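Local atomic coordinates of D-ribulose-5-phosphate 3-epimerase, putative (Plasmodium falciparum, PDB entry 1TQX), a protein that probably interconverts D-ribulose 5-phosphate and D-xylulose 5-phosphate as a metal-dependent TIM-barrel epimerase, with a zinc ion bound in its active site. Residues 31-36 / 216-221; 89-94 / 101-106. All coordinates share one frame; numbering follows the deposited sequence.

Interaction 1: 31-36 / 216-221; sequences GAEWIH and TMRVSV. With ZN (zinc ion), chain D.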
ATOM      1  N   GLY A  31       2.117  17.712  -0.382  1.00 26.00           N
ATOM      2  CA  GLY A  31       3.093  17.118   0.511  1.00 25.60           C
ATOM      3  C   GLY A  31       3.023  15.616   0.711  1.00 24.95           C
ATOM      4  O   GLY A  31       3.769  15.071   1.524  1.00 24.00           O
ATOM      5  N   ALA A  32       2.141  14.932  -0.009  1.00 23.89           N
ATOM      6  CA  ALA A  32       2.058  13.481   0.137  1.00 24.12           C
ATOM      7  C   ALA A  32       3.391  12.902  -0.335  1.00 22.70           C
ATOM      8  O   ALA A  32       3.880  13.261  -1.405  1.00 23.58           O
ATOM      9  CB  ALA A  32       0.900  12.923  -0.705  1.00 22.07           C
ATOM     10  N   GLU A  33       3.980  12.022   0.469  1.00 24.17           N
ATOM     11  CA  GLU A  33       5.266  11.412   0.131  1.00 23.72           C
ATOM     12  C   GLU A  33       5.151  10.318  -0.934  1.00 22.73           C
ATOM     13  O   GLU A  33       6.010  10.194  -1.807  1.00 20.20           O
ATOM     14  CB  GLU A  33       5.918  10.812   1.388  1.00 26.19           C
ATOM     15  CG  GLU A  33       6.282  11.821   2.492  1.00 28.80           C
ATOM     16  CD  GLU A  33       5.122  12.154   3.432  1.00 30.77           C
ATOM     17  OE1 GLU A  33       5.343  12.941   4.375  1.00 30.36           O
ATOM     18  OE2 GLU A  33       3.998  11.635   3.242  1.00 27.41           O
ATOM     19  N   TRP A  34       4.086   9.528  -0.845  1.00 20.50           N
ATOM     20  CA  TRP A  34       3.846   8.419  -1.765  1.00 20.09           C
ATOM     21  C   TRP A  34       2.508   8.580  -2.479  1.00 19.88           C
ATOM     22  O   TRP A  34       1.633   9.313  -2.014  1.00 19.11           O
ATOM     23  CB  TRP A  34       3.772   7.100  -0.983  1.00 19.28           C
ATOM     24  CG  TRP A  34       5.056   6.560  -0.405  1.00 20.19           C
ATOM     25  CD1 TRP A  34       6.213   7.241  -0.162  1.00 22.17           C
ATOM     26  CD2 TRP A  34       5.282   5.218   0.036  1.00 19.58           C
ATOM     27  NE1 TRP A  34       7.148   6.401   0.404  1.00 20.19           N
ATOM     28  CE2 TRP A  34       6.597   5.154   0.538  1.00 19.33           C
ATOM     29  CE3 TRP A  34       4.488   4.058   0.062  1.00 18.42           C
ATOM     30  CZ2 TRP A  34       7.144   3.979   1.055  1.00 18.73           C
ATOM     31  CZ3 TRP A  34       5.032   2.886   0.577  1.00 19.24           C
ATOM     32  CH2 TRP A  34       6.351   2.858   1.068  1.00 19.41           C
ATOM     33  N   ILE A  35       2.360   7.893  -3.610  1.00 20.45           N
ATOM     34  CA  ILE A  35       1.097   7.881  -4.339  1.00 19.96           C
ATOM     35  C   ILE A  35       0.809   6.381  -4.429  1.00 20.45           C
ATOM     36  O   ILE A  35       1.628   5.615  -4.934  1.00 20.07           O
ATOM     37  CB  ILE A  35       1.188   8.553  -5.750  1.00 20.23           C
ATOM     38  CG1 ILE A  35      -0.218   8.695  -6.335  1.00 20.96           C
ATOM     39  CG2 ILE A  35       2.082   7.756  -6.699  1.00 18.40           C
ATOM     40  CD1 ILE A  35      -1.125   9.608  -5.519  1.00 23.05           C
ATOM     41  N   HIS A  36      -0.331   5.965  -3.883  1.00 19.11           N
ATOM     42  CA  HIS A  36      -0.707   4.553  -3.856  1.00 17.58           C
ATOM     43  C   HIS A  36      -1.526   4.168  -5.080  1.00 19.04           C
ATOM     44  O   HIS A  36      -2.646   4.657  -5.273  1.00 19.36           O
ATOM     45  CB  HIS A  36      -1.499   4.264  -2.581  1.00 16.65           C
ATOM     46  CG  HIS A  36      -1.631   2.808  -2.269  1.00 17.23           C
ATOM     47  ND1 HIS A  36      -0.583   2.055  -1.779  1.00 17.96           N
ATOM     48  CD2 HIS A  36      -2.681   1.964  -2.378  1.00 15.62           C
ATOM     49  CE1 HIS A  36      -0.984   0.812  -1.599  1.00 17.39           C
ATOM     50  NE2 HIS A  36      -2.253   0.729  -1.954  1.00 18.35           N
ATOM     51  N   THR A 216      -2.666  16.197   9.485  1.00 24.15           N
ATOM     52  CA  THR A 216      -3.180  15.674  10.745  1.00 24.88           C
ATOM     53  C   THR A 216      -2.795  14.209  10.878  1.00 24.63           C
ATOM     54  O   THR A 216      -2.354  13.767  11.942  1.00 23.81           O
ATOM     55  CB  THR A 216      -4.717  15.800  10.820  1.00 25.66           C
ATOM     56  OG1 THR A 216      -5.083  17.185  10.797  1.00 25.25           O
ATOM     57  CG2 THR A 216      -5.249  15.157  12.091  1.00 25.24           C
ATOM     58  N   MET A 217      -2.963  13.459   9.792  1.00 23.56           N
ATOM     59  CA  MET A 217      -2.627  12.041   9.789  1.00 23.60           C
ATOM     60  C   MET A 217      -1.136  11.819  10.048  1.00 23.04           C
ATOM     61  O   MET A 217      -0.758  10.974  10.855  1.00 24.21           O
ATOM     62  CB  MET A 217      -2.985  11.398   8.438  1.00 25.56           C
ATOM     63  CG  MET A 217      -4.479  11.281   8.125  1.00 23.93           C
ATOM     64  SD  MET A 217      -4.733  10.572   6.459  1.00 23.82           S
ATOM     65  CE  MET A 217      -6.418   9.957   6.577  1.00 22.76           C
ATOM     66  N   ARG A 218      -0.289  12.577   9.362  1.00 22.94           N
ATOM     67  CA  ARG A 218       1.148  12.398   9.523  1.00 24.27           C
ATOM     68  C   ARG A 218       1.606  12.679  10.946  1.00 24.96           C
ATOM     69  O   ARG A 218       2.367  11.901  11.521  1.00 24.36           O
ATOM     70  CB  ARG A 218       1.916  13.286   8.536  1.00 24.23           C
ATOM     71  CG  ARG A 218       3.426  13.035   8.496  1.00 28.72           C
ATOM     72  CD  ARG A 218       4.039  13.740   7.288  1.00 34.18           C
ATOM     73  NE  ARG A 218       3.480  15.081   7.173  1.00 39.71           N
ATOM     74  CZ  ARG A 218       2.950  15.590   6.067  1.00 37.32           C
ATOM     75  NH1 ARG A 218       2.902  14.878   4.947  1.00 37.40           N
ATOM     76  NH2 ARG A 218       2.442  16.812   6.094  1.00 37.37           N
ATOM     77  N   VAL A 219       1.143  13.785  11.519  1.00 24.90           N
ATOM     78  CA  VAL A 219       1.535  14.124  12.883  1.00 26.46           C
ATOM     79  C   VAL A 219       1.137  13.019  13.855  1.00 24.79           C
ATOM     80  O   VAL A 219       1.913  12.653  14.730  1.00 25.93           O
ATOM     81  CB  VAL A 219       0.900  15.459  13.342  1.00 26.23           C
ATOM     82  CG1 VAL A 219       1.267  15.745  14.801  1.00 29.24           C
ATOM     83  CG2 VAL A 219       1.388  16.595  12.456  1.00 28.86           C
ATOM     84  N   SER A 220      -0.066  12.475  13.687  1.00 26.37           N
ATOM     85  CA  SER A 220      -0.543  11.414  14.564  1.00 25.24           C
ATOM     86  C   SER A 220       0.330  10.166  14.476  1.00 26.35           C
ATOM     87  O   SER A 220       0.497   9.453  15.466  1.00 25.23           O
ATOM     88  CB  SER A 220      -1.995  11.055  14.239  1.00 28.02           C
ATOM     89  OG  SER A 220      -2.095  10.389  12.992  1.00 29.45           O
ATOM     90  N   VAL A 221       0.877   9.888  13.295  1.00 25.93           N
ATOM     91  CA  VAL A 221       1.743   8.725  13.144  1.00 25.69           C
ATOM     92  C   VAL A 221       3.099   9.042  13.784  1.00 26.78           C
ATOM     93  O   VAL A 221       3.646   8.232  14.533  1.00 26.49           O
ATOM     94  CB  VAL A 221       1.959   8.347  11.648  1.00 24.88           C
ATOM     95  CG1 VAL A 221       3.023   7.266  11.535  1.00 23.98           C
ATOM     96  CG2 VAL A 221       0.653   7.837  11.037  1.00 21.50           C
TER
HETATM   97 ZN    ZN D 900      -3.949  -0.730  -2.028  1.00 23.78          ZN

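Interaction 2: 89-94 / 101-106; sequences LTFHFE and ERCIQL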
ATOM      1  N   LEU A  89       6.764  -2.472  -5.360  1.00 18.71           N
ATOM      2  CA  LEU A  89       5.759  -3.368  -5.905  1.00 19.51           C
ATOM      3  C   LEU A  89       5.329  -4.261  -4.753  1.00 20.04           C
ATOM      4  O   LEU A  89       6.157  -4.930  -4.127  1.00 20.79           O
ATOM      5  CB  LEU A  89       6.332  -4.227  -7.042  1.00 18.35           C
ATOM      6  CG  LEU A  89       6.866  -3.507  -8.285  1.00 19.80           C
ATOM      7  CD1 LEU A  89       7.217  -4.563  -9.352  1.00 17.94           C
ATOM      8  CD2 LEU A  89       5.831  -2.524  -8.832  1.00 18.85           C
ATOM      9  N   THR A  90       4.035  -4.251  -4.459  1.00 21.08           N
ATOM     10  CA  THR A  90       3.487  -5.056  -3.373  1.00 20.04           C
ATOM     11  C   THR A  90       2.566  -6.125  -3.948  1.00 19.93           C
ATOM     12  O   THR A  90       1.580  -5.807  -4.614  1.00 18.79           O
ATOM     13  CB  THR A  90       2.683  -4.169  -2.385  1.00 20.56           C
ATOM     14  OG1 THR A  90       3.567  -3.221  -1.776  1.00 19.50           O
ATOM     15  CG2 THR A  90       2.022  -5.018  -1.296  1.00 19.04           C
ATOM     16  N   PHE A  91       2.893  -7.392  -3.711  1.00 19.81           N
ATOM     17  CA  PHE A  91       2.056  -8.473  -4.219  1.00 20.27           C
ATOM     18  C   PHE A  91       1.357  -9.165  -3.058  1.00 20.56           C
ATOM     19  O   PHE A  91       1.731  -8.970  -1.898  1.00 19.46           O
ATOM     20  CB  PHE A  91       2.897  -9.479  -5.030  1.00 20.69           C
ATOM     21  CG  PHE A  91       3.932 -10.214  -4.225  1.00 20.66           C
ATOM     22  CD1 PHE A  91       3.613 -11.403  -3.571  1.00 22.61           C
ATOM     23  CD2 PHE A  91       5.236  -9.732  -4.142  1.00 20.50           C
ATOM     24  CE1 PHE A  91       4.582 -12.104  -2.845  1.00 21.66           C
ATOM     25  CE2 PHE A  91       6.211 -10.429  -3.417  1.00 21.46           C
ATOM     26  CZ  PHE A  91       5.879 -11.615  -2.769  1.00 21.57           C
ATOM     27  N   HIS A  92       0.333  -9.958  -3.365  1.00 19.81           N
ATOM     28  CA  HIS A  92      -0.410 -10.657  -2.326  1.00 19.27           C
ATOM     29  C   HIS A  92       0.109 -12.045  -1.998  1.00 20.85           C
ATOM     30  O   HIS A  92       0.400 -12.842  -2.884  1.00 21.15           O
ATOM     31  CB  HIS A  92      -1.895 -10.733  -2.699  1.00 19.87           C
ATOM     32  CG  HIS A  92      -2.691  -9.560  -2.216  1.00 20.30           C
ATOM     33  ND1 HIS A  92      -3.258  -9.517  -0.959  1.00 19.86           N
ATOM     34  CD2 HIS A  92      -2.924  -8.350  -2.776  1.00 19.80           C
ATOM     35  CE1 HIS A  92      -3.799  -8.328  -0.763  1.00 20.69           C
ATOM     36  NE2 HIS A  92      -3.607  -7.599  -1.850  1.00 20.78           N
ATOM     37  N   PHE A  93       0.224 -12.311  -0.700  1.00 20.89           N
ATOM     38  CA  PHE A  93       0.673 -13.600  -0.186  1.00 21.37           C
ATOM     39  C   PHE A  93      -0.258 -14.657  -0.780  1.00 22.55           C
ATOM     40  O   PHE A  93       0.181 -15.736  -1.180  1.00 23.14           O
ATOM     41  CB  PHE A  93       0.576 -13.570   1.350  1.00 21.36           C
ATOM     42  CG  PHE A  93       1.044 -14.830   2.047  1.00 22.51           C
ATOM     43  CD1 PHE A  93       2.334 -15.322   1.866  1.00 22.89           C
ATOM     44  CD2 PHE A  93       0.209 -15.475   2.958  1.00 22.99           C
ATOM     45  CE1 PHE A  93       2.785 -16.434   2.588  1.00 23.92           C
ATOM     46  CE2 PHE A  93       0.653 -16.586   3.682  1.00 23.67           C
ATOM     47  CZ  PHE A  93       1.943 -17.061   3.495  1.00 24.54           C
ATOM     48  N   GLU A  94      -1.546 -14.321  -0.859  1.00 21.74           N
ATOM     49  CA  GLU A  94      -2.549 -15.243  -1.387  1.00 23.08           C
ATOM     50  C   GLU A  94      -2.434 -15.493  -2.887  1.00 22.98           C
ATOM     51  O   GLU A  94      -2.843 -16.546  -3.374  1.00 25.13           O
ATOM     52  CB  GLU A  94      -3.965 -14.741  -1.071  1.00 22.72           C
ATOM     53  CG  GLU A  94      -4.232 -14.493   0.414  1.00 23.21           C
ATOM     54  CD  GLU A  94      -3.794 -13.112   0.860  1.00 23.64           C
ATOM     55  OE1 GLU A  94      -3.231 -12.374   0.028  1.00 23.21           O
ATOM     56  OE2 GLU A  94      -4.014 -12.759   2.039  1.00 22.86           O
ATOM     57  N   GLU A 101       8.289 -20.250  -0.105  1.00 34.42           N
ATOM     58  CA  GLU A 101       9.340 -20.347  -1.108  1.00 35.62           C
ATOM     59  C   GLU A 101       9.052 -19.524  -2.358  1.00 33.75           C
ATOM     60  O   GLU A 101       9.936 -18.832  -2.865  1.00 32.31           O
ATOM     61  CB  GLU A 101       9.578 -21.812  -1.482  1.00 39.37           C
ATOM     62  CG  GLU A 101      10.088 -22.647  -0.317  1.00 46.91           C
ATOM     63  CD  GLU A 101      11.426 -22.157   0.212  1.00 50.81           C
ATOM     64  OE1 GLU A 101      11.855 -22.639   1.281  1.00 53.83           O
ATOM     65  OE2 GLU A 101      12.056 -21.297  -0.441  1.00 54.28           O
ATOM     66  N   ARG A 102       7.822 -19.590  -2.856  1.00 32.58           N
ATOM     67  CA  ARG A 102       7.466 -18.826  -4.046  1.00 31.54           C
ATOM     68  C   ARG A 102       7.521 -17.331  -3.768  1.00 29.72           C
ATOM     69  O   ARG A 102       7.949 -16.550  -4.618  1.00 30.13           O
ATOM     70  CB  ARG A 102       6.070 -19.206  -4.539  1.00 32.98           C
ATOM     71  CG  ARG A 102       5.994 -20.565  -5.222  1.00 34.65           C
ATOM     72  CD  ARG A 102       4.619 -20.787  -5.821  1.00 36.30           C
ATOM     73  NE  ARG A 102       4.297 -19.786  -6.835  1.00 38.73           N
ATOM     74  CZ  ARG A 102       3.071 -19.554  -7.293  1.00 40.91           C
ATOM     75  NH1 ARG A 102       2.043 -20.253  -6.828  1.00 40.75           N
ATOM     76  NH2 ARG A 102       2.868 -18.621  -8.214  1.00 41.47           N
ATOM     77  N   CYS A 103       7.084 -16.933  -2.577  1.00 27.91           N
ATOM     78  CA  CYS A 103       7.098 -15.524  -2.200  1.00 25.94           C
ATOM     79  C   CYS A 103       8.535 -15.023  -2.056  1.00 25.44           C
ATOM     80  O   CYS A 103       8.859 -13.907  -2.471  1.00 22.26           O
ATOM     81  CB  CYS A 103       6.327 -15.312  -0.893  1.00 25.42           C
ATOM     82  SG  CYS A 103       4.522 -15.545  -1.067  1.00 23.14           S
ATOM     83  N   ILE A 104       9.395 -15.846  -1.468  1.00 25.66           N
ATOM     84  CA  ILE A 104      10.790 -15.465  -1.304  1.00 26.36           C
ATOM     85  C   ILE A 104      11.444 -15.239  -2.672  1.00 25.17           C
ATOM     86  O   ILE A 104      12.194 -14.282  -2.858  1.00 26.42           O
ATOM     87  CB  ILE A 104      11.577 -16.547  -0.532  1.00 29.03           C
ATOM     88  CG1 ILE A 104      11.114 -16.582   0.928  1.00 29.16           C
ATOM     89  CG2 ILE A 104      13.073 -16.260  -0.600  1.00 30.43           C
ATOM     90  CD1 ILE A 104      11.729 -17.701   1.745  1.00 33.35           C
ATOM     91  N   GLN A 105      11.146 -16.107  -3.635  1.00 26.25           N
ATOM     92  CA  GLN A 105      11.718 -15.978  -4.976  1.00 26.21           C
ATOM     93  C   GLN A 105      11.261 -14.704  -5.695  1.00 25.78           C
ATOM     94  O   GLN A 105      12.064 -14.038  -6.350  1.00 25.36           O
ATOM     95  CB  GLN A 105      11.365 -17.210  -5.821  1.00 27.64           C
ATOM     96  CG  GLN A 105      11.932 -17.191  -7.240  1.00 30.04           C
ATOM     97  CD  GLN A 105      13.452 -17.060  -7.272  1.00 32.46           C
ATOM     98  OE1 GLN A 105      14.162 -17.744  -6.531  1.00 32.24           O
ATOM     99  NE2 GLN A 105      13.956 -16.189  -8.142  1.00 33.02           N
ATOM    100  N   LEU A 106       9.977 -14.369  -5.584  1.00 24.96           N
ATOM    101  CA  LEU A 106       9.455 -13.166  -6.230  1.00 24.11           C
ATOM    102  C   LEU A 106      10.088 -11.932  -5.586  1.00 23.31           C
ATOM    103  O   LEU A 106      10.477 -10.982  -6.271  1.00 21.55           O
ATOM    104  CB  LEU A 106       7.930 -13.091  -6.082  1.00 26.21           C
ATOM    105  CG  LEU A 106       7.106 -12.466  -7.213  1.00 30.05           C
ATOM    106  CD1 LEU A 106       5.718 -12.112  -6.691  1.00 26.93           C
ATOM    107  CD2 LEU A 106       7.791 -11.234  -7.764  1.00 30.52           C
TER

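Interaction 1: 31-36 / 216-221
R218 reaches from its helix to the carboxylate of E33 and forms a salt bridge, with R218 NH1 3.2 Å from E33 OE1. The hydrogen bond is bent, at 136°. NH1 meets OE1 on its syn side, but well out of the carboxylate plane. The planes of the two flat groups stand 78° apart, and one N-H to O bond joins them. The CD of R218 also lies 3.3 Å from E33 OE1, so the aliphatic part of the arginine runs past the same oxygen. The backbone O of G31 lies 3.5 Å from R218 NH1 without a hydrogen bond.

In the arginine, CG lies anti to the backbone N, and the chain turns about the CG-CD bond (chi3 44°), which brings NH1 to E33. R218 NH2 makes a salt bridge with D215, its stronger partner, one helical turn earlier. E33 OE2 takes a hydrogen bond from the backbone N of I8, so the two carboxylate oxygens have different tasks. G31 closes the preceding helix in a Schellman motif.

Three residues after E33, H36 binds zinc through NE2, together with D38, H70 and D179. The salt bridge lies at the surface, away from that site. It ties the loop leading into strand 34-40 to helix 210-223, whose M217 packs on strands 7-10 and 197-200 and on helix 184-193.

Interaction 2: 89-94 / 101-106
Strand 88-92 and helix 100-111 open a beta-alpha-beta unit of the TIM barrel, completed by strand 116-121. In this contact the helix packs on the outer side of the strand. F91 points at the helix and meets both C103 and L106. The CD1 methyl of L106 sits over the centre of one face of the F91 ring, a CH-pi contact. It is 3.5 Å from the ring centroid and only 11° off the normal. The two side chains come from opposite directions. F91 has CG between its backbone N and carbonyl carbon (chi1 65°), which sends the ring out to the helix.

C103 meets the same ring differently. Its SG lies in the ring plane, at the edge, 3.9 Å from F91 CE1. The sulfur also touches the next aromatic, with C103 SG 3.7 Å from F93 CD1. It approaches the F93 ring obliquely. The CB of F93 points away from the helix, yet its ring end comes back to the sulfur. One cysteine thus bridges F91 and F93. I133 of helix 131-134 touches both C103 and F93.

H92 faces the other way. Its ND1 bonds E94 OE1 at 3.0 Å, nearly in the imidazole plane. Its NE2 bonds H70, a zinc ligand, so H92 is a second-shell residue.

The contact between strand and helix is buried and apolar, made of a methyl over a ring and a sulfur beside two rings. Such contacts fix position by shape more than by direction. The hydrogen bonds of H92, on the barrel side, link H70 to E94.

Both contacts link a helix outside the eight-stranded parallel barrel to a barrel strand or the loop entering it. Their centres are 26 Å apart, on opposite sides of the chain's centre. Interaction 1 pairs residues far apart in sequence, the loop before strand 34-40 and the last helix, 210-223. Interaction 2 is local, between strand 88-92 and the helix that follows it, and falls within the span bounded by 31-36 and 216-221. Strand 66-72 lies between the two strands in the sheet. It carries H70, which shares the zinc with H36 and is bonded by H92. One contact brings the last helix against an early part of the chain, while the other packs a single beta-alpha unit.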